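Local coordinates for protein putative gamma-hydroxymuconic semialdehyde dehydrogenase (Pseudomonas, PDB 4GO3) that probably oxidises aldehydes with NAD(P)+ as cofactor, its likely substrate being gamma-hydroxymuconic semialdehyde, at residues Thr168-Pro173 / Val197-Pro202; Lys251-Val256 / Gly284-Leu289; Leu327-Val332 / Phe362-Thr367. The protein carries 2 engineered substitutions. All coordinates share one frame; numbering follows the deposited sequence.

Contact 1: residues Thr168-Pro173 / Val197-Pro202; sequences TIVIKP and VVNVVP
With chi1 at -44°, N199 swings its carboxamide back beside its own backbone N, and ND2 comes round to the carbonyl of I169 (ND2 to I169 O 3.2 Å). The oxygen lies in the amide plane, and it also takes the backbone N-H of N199 at 3.0 Å between N199 N and I169 O, the two donors coming from opposite faces of the carbonyl. Two N-H groups thus grip I169 O, while the amide itself is held by I169 O and G196 O at ND2 and by D8 N at OD1. The ladder then continues in parallel register, I171 N to N199 O at 2.9 Å and V201 N to I171 O at 3.0 Å. On the other face, I171 has CG1 anti to its backbone N (chi1 175°), which leaves CG2 to run alongside V200; I171 CG2 meets V200 CG2 at 3.8 Å. P173 crosses the same valine nearly at a right angle, CD on V200 CG1. K172 bends at its outer torsions so that NZ bonds P173 O at 2.9 Å, besides G203 O. Helix 179-191 connects the strands and covers V198 and V200, a beta-alpha-beta crossover of the Rossmann-type nucleotide-binding fold, and K172 is one of the residues that bind NAD+.

Contact 2: residues Lys251-Val256 / Gly284-Leu289; sequences KGANIV and GSRLIL
Two parallel strands of a beta-alpha-beta unit, 253-256 and 286-290 with helix 262-274 between them, meet here through A253 to V256 and R286 to L289, in a seven-stranded sheet separate from the one that carries K172. The ladder is regular: R286 N donates to G252 O as its first rung, N254 N to R286 O at 2.9 Å, I288 N to N254 O, and V256 N to I288 O at 2.7 Å. At the start of strand 286-290, R286 does the gripping. Its chain bends at chi3 (-62°), turning the guanidinium back to K251 O; NE bonds that oxygen at 2.8 Å from above the carbonyl plane, and NH2 adds a weak second bond. NH1 also bonds I401 O and NH2 bonds A402 O, so the buried charge is met by main-chain carbonyls. K251 crosses the arginine obliquely, K251 CG lying 3.3 Å from R286 CD, while its NZ goes to V377 O, E380 O and a water. Further along, I288 CD1 reaches A253 CB and I255 CG1, each at 3.8 Å, and on the reverse face L289 CD2 lies against V256 CB. Helices 262-274 and 294-307 pack on the face of L287, strand 386-392 pairs beyond 286-290, and strand 411-414 pairs beyond 253-256.

Contact 3: residues Leu327-Val332 / Phe362-Thr367; sequences LRRDRV and FYVEPT
The helix segment 327-332 passes the irregular chain 362-367 most closely at R329 and F362, whose CA atoms are 5.6 Å apart, and the two backbones form no bond with each other. Side chains do the work, R329 above all. It starts out toward the loop, and with CG anti to the backbone N (chi1 -173°) that carbon comes against V364, R329 CG lying 3.7 Å from V364 CG2. The chain then bends twice to bring the guanidinium up beside F362. The ring's CD1 sits over one face of that group, 3.7 Å from R329 NH2, with the two planes nearly perpendicular (85°), while R329 NH1 comes to 3.5 Å from F362 CA. At the guanidinium edge, NE bonds D330 OD1 in plane at 2.9 Å, a salt bridge to the next residue of the same helix that fixes how the group is turned; NH1 also makes a weak bond to G361 O. One helical turn on, V332 CG1 touches V364 CG1 at 4.2 Å. With R329 cut back to an alanine, D330 would probably lose its charged mate and a gap would open beside F362 and V364. Helix 326-341 thus lies against the approach to strand 367-370, with L333 also on V364 and I336 on T367, and the adjacent R328, an NAD+-binding residue, rests on W148, another NAD+-binding residue.

Contacts 1 and 2 are both buried strand pairs within beta-alpha-beta units, but they belong to separate sheets on opposite sides of the chain's centre, their nearest atoms about 22 Å apart. Contact 3 is of another kind: a helix against a loop, with its polar part partly exposed, and its loop leads into strand 367-370 of the sheet that holds contact 2. Nearest atoms of contacts 2 and 3 are about 7 Å apart. The chemistry follows the place. Backbone ladders and branched aliphatics fill the first two; contact 1 adds an asparagine amide, contact 2 an arginine on carbonyls, whereas in contact 3 an arginine, turned by a salt bridge within its own helix, packs against a phenylalanine and a valine.

Contact 1: residues Thr168-Pro173 / Val197-Pro202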
# COMPACT_ATOMS: atom_id res chain seq x y z
N THR A 168 4.37 -1.76 17.24
CA THR A 168 4.72 -0.74 18.15
C THR A 168 4.83 0.50 17.32
O THR A 168 4.98 0.46 16.15
CB THR A 168 5.94 -1.06 19.02
OG1 THR A 168 7.07 -1.34 18.21
CG2 THR A 168 5.66 -2.19 19.85
N ILE A 169 4.70 1.62 17.98
CA ILE A 169 4.46 2.86 17.34
C ILE A 169 5.39 3.90 17.84
O ILE A 169 5.62 4.03 19.00
CB ILE A 169 3.06 3.31 17.69
CG1 ILE A 169 2.06 2.21 17.35
CG2 ILE A 169 2.75 4.57 17.03
CD1 ILE A 169 0.73 2.67 17.22
N VAL A 170 5.88 4.70 16.91
CA VAL A 170 6.44 5.98 17.19
C VAL A 170 5.53 6.98 16.50
O VAL A 170 5.45 7.02 15.29
CB VAL A 170 7.87 6.09 16.70
CG1 VAL A 170 8.53 7.32 17.24
CG2 VAL A 170 8.65 4.91 17.09
N ILE A 171 4.82 7.77 17.28
CA ILE A 171 3.91 8.75 16.72
C ILE A 171 4.46 10.16 16.83
O ILE A 171 5.05 10.52 17.81
CB ILE A 171 2.55 8.68 17.41
CG1 ILE A 171 1.65 9.78 16.90
CG2 ILE A 171 2.71 8.72 18.91
CD1 ILE A 171 0.34 9.30 16.45
N LYS A 172 4.27 10.95 15.80
CA LYS A 172 4.71 12.32 15.86
C LYS A 172 3.55 13.27 15.64
O LYS A 172 3.09 13.41 14.52
CB LYS A 172 5.78 12.55 14.81
CG LYS A 172 6.38 13.95 14.83
CD LYS A 172 6.93 14.32 13.48
CE LYS A 172 6.11 15.37 12.80
NZ LYS A 172 5.72 16.41 13.75
N PRO A 173 3.08 13.94 16.70
CA PRO A 173 2.05 14.93 16.50
C PRO A 173 2.70 16.19 16.06
O PRO A 173 3.90 16.23 15.97
CB PRO A 173 1.53 15.13 17.89
CG PRO A 173 1.81 13.98 18.52
CD PRO A 173 3.11 13.57 18.11
N VAL A 197 6.03 0.59 23.76
CA VAL A 197 5.00 0.21 22.83
C VAL A 197 4.54 1.43 22.07
O VAL A 197 4.33 1.36 20.88
CB VAL A 197 3.81 -0.47 23.51
CG1 VAL A 197 2.66 -0.56 22.55
CG2 VAL A 197 4.19 -1.83 23.97
N VAL A 198 4.42 2.54 22.75
CA VAL A 198 4.10 3.77 22.07
C VAL A 198 5.05 4.82 22.55
O VAL A 198 5.25 4.98 23.73
CB VAL A 198 2.67 4.25 22.33
CG1 VAL A 198 2.30 5.37 21.40
CG2 VAL A 198 1.70 3.12 22.19
N ASN A 199 5.66 5.52 21.60
CA ASN A 199 6.54 6.63 21.89
C ASN A 199 6.11 7.81 21.11
O ASN A 199 5.95 7.74 19.91
CB ASN A 199 7.95 6.30 21.53
CG ASN A 199 8.33 4.96 21.96
OD1 ASN A 199 9.03 4.79 22.92
ND2 ASN A 199 7.83 3.98 21.28
N VAL A 200 5.95 8.90 21.82
CA VAL A 200 5.46 10.15 21.27
C VAL A 200 6.63 11.13 21.16
O VAL A 200 7.37 11.31 22.11
CB VAL A 200 4.35 10.73 22.15
CG1 VAL A 200 3.66 11.87 21.44
CG2 VAL A 200 3.38 9.66 22.48
N VAL A 201 6.74 11.76 20.01
CA VAL A 201 7.96 12.44 19.62
C VAL A 201 7.63 13.71 18.81
O VAL A 201 7.97 13.86 17.65
CB VAL A 201 8.89 11.42 18.90
CG1 VAL A 201 9.45 11.91 17.59
CG2 VAL A 201 9.97 10.96 19.85
N PRO A 202 6.95 14.65 19.46
CA PRO A 202 6.58 15.90 18.79
C PRO A 202 7.82 16.62 18.33
O PRO A 202 8.84 16.62 19.03
CB PRO A 202 5.89 16.69 19.89
CG PRO A 202 5.43 15.67 20.87
CD PRO A 202 6.46 14.59 20.84

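Contact 2: residues Lys251-Val256 / Gly284-Leu289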
# COMPACT_ATOMS: atom_id res chain seq x y z
N LYS A 251 -11.13 18.30 -0.98
CA LYS A 251 -11.88 19.47 -1.33
C LYS A 251 -13.28 18.96 -1.46
O LYS A 251 -13.77 18.77 -2.55
CB LYS A 251 -11.39 20.08 -2.64
CG LYS A 251 -11.92 21.47 -2.96
CD LYS A 251 -11.57 22.51 -1.92
CE LYS A 251 -12.21 23.83 -2.24
NZ LYS A 251 -11.50 24.94 -1.63
N GLY A 252 -13.92 18.72 -0.32
CA GLY A 252 -15.20 18.05 -0.22
C GLY A 252 -16.37 18.68 -0.94
O GLY A 252 -16.87 19.75 -0.57
N ALA A 253 -16.83 17.98 -1.97
CA ALA A 253 -18.04 18.39 -2.64
C ALA A 253 -19.23 18.15 -1.72
O ALA A 253 -19.36 17.09 -1.10
CB ALA A 253 -18.19 17.65 -3.93
N ASN A 254 -20.08 19.16 -1.58
CA ASN A 254 -21.35 19.02 -0.91
C ASN A 254 -22.41 19.47 -1.87
O ASN A 254 -22.67 20.64 -2.01
CB ASN A 254 -21.42 19.83 0.37
CG ASN A 254 -22.47 19.31 1.33
OD1 ASN A 254 -23.44 18.68 0.94
ND2 ASN A 254 -22.27 19.57 2.60
N ILE A 255 -23.00 18.50 -2.54
CA ILE A 255 -23.96 18.77 -3.59
C ILE A 255 -25.35 18.85 -3.02
O ILE A 255 -25.76 18.02 -2.22
CB ILE A 255 -23.92 17.68 -4.65
CG1 ILE A 255 -22.49 17.48 -5.14
CG2 ILE A 255 -24.85 18.05 -5.82
CD1 ILE A 255 -22.32 16.35 -6.07
N VAL A 256 -26.08 19.89 -3.41
CA VAL A 256 -27.48 20.01 -3.00
C VAL A 256 -28.41 20.08 -4.19
O VAL A 256 -28.46 21.08 -4.91
CB VAL A 256 -27.69 21.21 -2.09
CG1 VAL A 256 -29.13 21.29 -1.67
CG2 VAL A 256 -26.80 21.09 -0.88
N GLY A 284 -17.02 19.83 4.01
CA GLY A 284 -17.76 20.16 2.81
C GLY A 284 -17.44 21.61 2.46
O GLY A 284 -18.19 22.53 2.78
N SER A 285 -16.31 21.80 1.79
CA SER A 285 -15.79 23.13 1.51
C SER A 285 -16.25 23.65 0.16
O SER A 285 -16.00 24.80 -0.19
CB SER A 285 -14.26 23.10 1.56
OG SER A 285 -13.74 22.21 0.59
N ARG A 286 -16.93 22.81 -0.59
CA ARG A 286 -17.42 23.17 -1.90
C ARG A 286 -18.90 22.92 -2.01
O ARG A 286 -19.30 21.84 -2.40
CB ARG A 286 -16.73 22.31 -2.94
CG ARG A 286 -15.28 22.59 -3.14
CD ARG A 286 -14.82 21.94 -4.42
NE ARG A 286 -14.98 20.50 -4.38
CZ ARG A 286 -15.11 19.73 -5.45
NH1 ARG A 286 -15.11 20.26 -6.66
NH2 ARG A 286 -15.23 18.44 -5.31
N LEU A 287 -19.71 23.92 -1.69
CA LEU A 287 -21.14 23.83 -1.83
C LEU A 287 -21.52 23.93 -3.28
O LEU A 287 -21.18 24.90 -3.94
CB LEU A 287 -21.82 24.95 -1.08
CG LEU A 287 -22.25 24.60 0.33
CD1 LEU A 287 -22.82 25.82 0.99
CD2 LEU A 287 -23.25 23.48 0.31
N ILE A 288 -22.21 22.91 -3.77
CA ILE A 288 -22.67 22.83 -5.15
C ILE A 288 -24.18 22.79 -5.11
O ILE A 288 -24.77 21.77 -4.80
CB ILE A 288 -22.15 21.57 -5.82
CG1 ILE A 288 -20.65 21.62 -5.96
CG2 ILE A 288 -22.78 21.38 -7.15
CD1 ILE A 288 -20.00 20.29 -5.90
N LEU A 289 -24.82 23.91 -5.42
CA LEU A 289 -26.25 24.04 -5.25
C LEU A 289 -26.96 24.06 -6.57
O LEU A 289 -26.52 24.73 -7.51
CB LEU A 289 -26.58 25.31 -4.49
CG LEU A 289 -25.68 25.55 -3.27
CD1 LEU A 289 -26.02 26.88 -2.63
CD2 LEU A 289 -25.83 24.41 -2.27
O HOH W 1 -11.02 24.16 0.80

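Contact 3: residues Leu327-Val332 / Phe362-Thr367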
# COMPACT_ATOMS: atom_id res chain seq x y z
N LEU A 327 -0.29 31.09 11.28
CA LEU A 327 -0.04 30.84 9.88
C LEU A 327 -1.31 30.35 9.15
O LEU A 327 -1.66 30.90 8.13
CB LEU A 327 1.12 29.86 9.72
CG LEU A 327 2.17 30.10 8.64
CD1 LEU A 327 2.30 28.85 7.82
CD2 LEU A 327 1.83 31.28 7.76
N ARG A 328 -1.98 29.33 9.66
CA ARG A 328 -3.21 28.90 9.04
C ARG A 328 -4.06 30.13 8.82
O ARG A 328 -4.49 30.39 7.71
CB ARG A 328 -3.94 27.90 9.92
CG ARG A 328 -4.87 27.00 9.17
CD ARG A 328 -4.76 27.28 7.71
NE ARG A 328 -4.40 26.09 6.98
CZ ARG A 328 -3.16 25.81 6.60
NH1 ARG A 328 -2.18 26.65 6.89
NH2 ARG A 328 -2.91 24.70 5.92
N ARG A 329 -4.30 30.88 9.87
CA ARG A 329 -5.10 32.07 9.75
C ARG A 329 -4.67 32.90 8.56
O ARG A 329 -5.48 33.36 7.79
CB ARG A 329 -4.99 32.89 11.02
CG ARG A 329 -5.92 34.04 11.05
CD ARG A 329 -5.18 35.30 10.75
NE ARG A 329 -3.98 35.46 11.56
CZ ARG A 329 -4.00 35.91 12.81
NH1 ARG A 329 -5.15 36.23 13.38
NH2 ARG A 329 -2.87 36.03 13.49
N ASP A 330 -3.37 33.09 8.42
CA ASP A 330 -2.85 34.02 7.46
C ASP A 330 -3.10 33.50 6.11
O ASP A 330 -3.23 34.24 5.17
CB ASP A 330 -1.34 34.15 7.63
CG ASP A 330 -0.95 34.80 8.91
OD1 ASP A 330 -1.82 35.13 9.70
OD2 ASP A 330 0.24 34.97 9.15
N ARG A 331 -3.10 32.19 5.99
CA ARG A 331 -3.25 31.56 4.71
C ARG A 331 -4.68 31.61 4.31
O ARG A 331 -4.98 31.84 3.17
CB ARG A 331 -2.79 30.13 4.77
CG ARG A 331 -1.31 29.94 4.52
CD ARG A 331 -0.95 28.49 4.67
NE ARG A 331 -1.47 27.70 3.57
CZ ARG A 331 -0.74 27.31 2.54
NH1 ARG A 331 0.53 27.65 2.48
NH2 ARG A 331 -1.27 26.59 1.58
N VAL A 332 -5.57 31.39 5.25
CA VAL A 332 -6.96 31.38 4.95
C VAL A 332 -7.36 32.75 4.49
O VAL A 332 -8.08 32.87 3.56
CB VAL A 332 -7.77 30.97 6.16
CG1 VAL A 332 -9.22 31.12 5.89
CG2 VAL A 332 -7.45 29.59 6.52
N PHE A 362 -6.38 33.58 16.51
CA PHE A 362 -6.30 33.37 15.07
C PHE A 362 -7.67 33.09 14.54
O PHE A 362 -7.88 32.07 13.87
CB PHE A 362 -5.39 32.19 14.75
CG PHE A 362 -4.20 32.11 15.65
CD1 PHE A 362 -3.40 33.22 15.87
CD2 PHE A 362 -3.87 30.91 16.26
CE1 PHE A 362 -2.30 33.14 16.69
CE2 PHE A 362 -2.77 30.82 17.08
CZ PHE A 362 -1.98 31.93 17.30
N TYR A 363 -8.61 33.96 14.87
CA TYR A 363 -10.00 33.76 14.45
C TYR A 363 -10.23 34.18 12.99
O TYR A 363 -9.59 35.09 12.49
CB TYR A 363 -10.94 34.51 15.39
CG TYR A 363 -10.99 33.95 16.79
CD1 TYR A 363 -11.96 33.02 17.16
CD2 TYR A 363 -10.07 34.35 17.74
CE1 TYR A 363 -12.00 32.51 18.45
CE2 TYR A 363 -10.10 33.86 19.02
CZ TYR A 363 -11.07 32.94 19.37
OH TYR A 363 -11.09 32.44 20.65
N VAL A 364 -11.16 33.51 12.33
CA VAL A 364 -11.60 33.92 11.01
C VAL A 364 -13.08 33.69 10.97
O VAL A 364 -13.57 32.67 11.44
CB VAL A 364 -10.92 33.12 9.89
CG1 VAL A 364 -11.50 33.48 8.54
CG2 VAL A 364 -9.42 33.34 9.92
N GLU A 365 -13.82 34.64 10.42
CA GLU A 365 -15.26 34.53 10.39
C GLU A 365 -15.74 33.44 9.46
O GLU A 365 -15.22 33.28 8.37
CB GLU A 365 -15.85 35.85 9.96
CG GLU A 365 -15.43 36.99 10.80
CD GLU A 365 -16.37 38.14 10.71
OE1 GLU A 365 -16.85 38.43 9.61
OE2 GLU A 365 -16.64 38.74 11.76
N PRO A 366 -16.75 32.70 9.89
CA PRO A 366 -17.36 31.71 9.00
C PRO A 366 -17.59 32.39 7.65
O PRO A 366 -18.35 33.38 7.56
CB PRO A 366 -18.69 31.41 9.67
CG PRO A 366 -18.47 31.72 11.10
CD PRO A 366 -17.48 32.82 11.17
N THR A 367 -16.91 31.89 6.61
CA THR A 367 -16.85 32.59 5.34
C THR A 367 -17.53 31.78 4.23
O THR A 367 -17.41 30.56 4.15
CB THR A 367 -15.39 32.89 4.96
OG1 THR A 367 -14.84 33.80 5.92
CG2 THR A 367 -15.32 33.50 3.59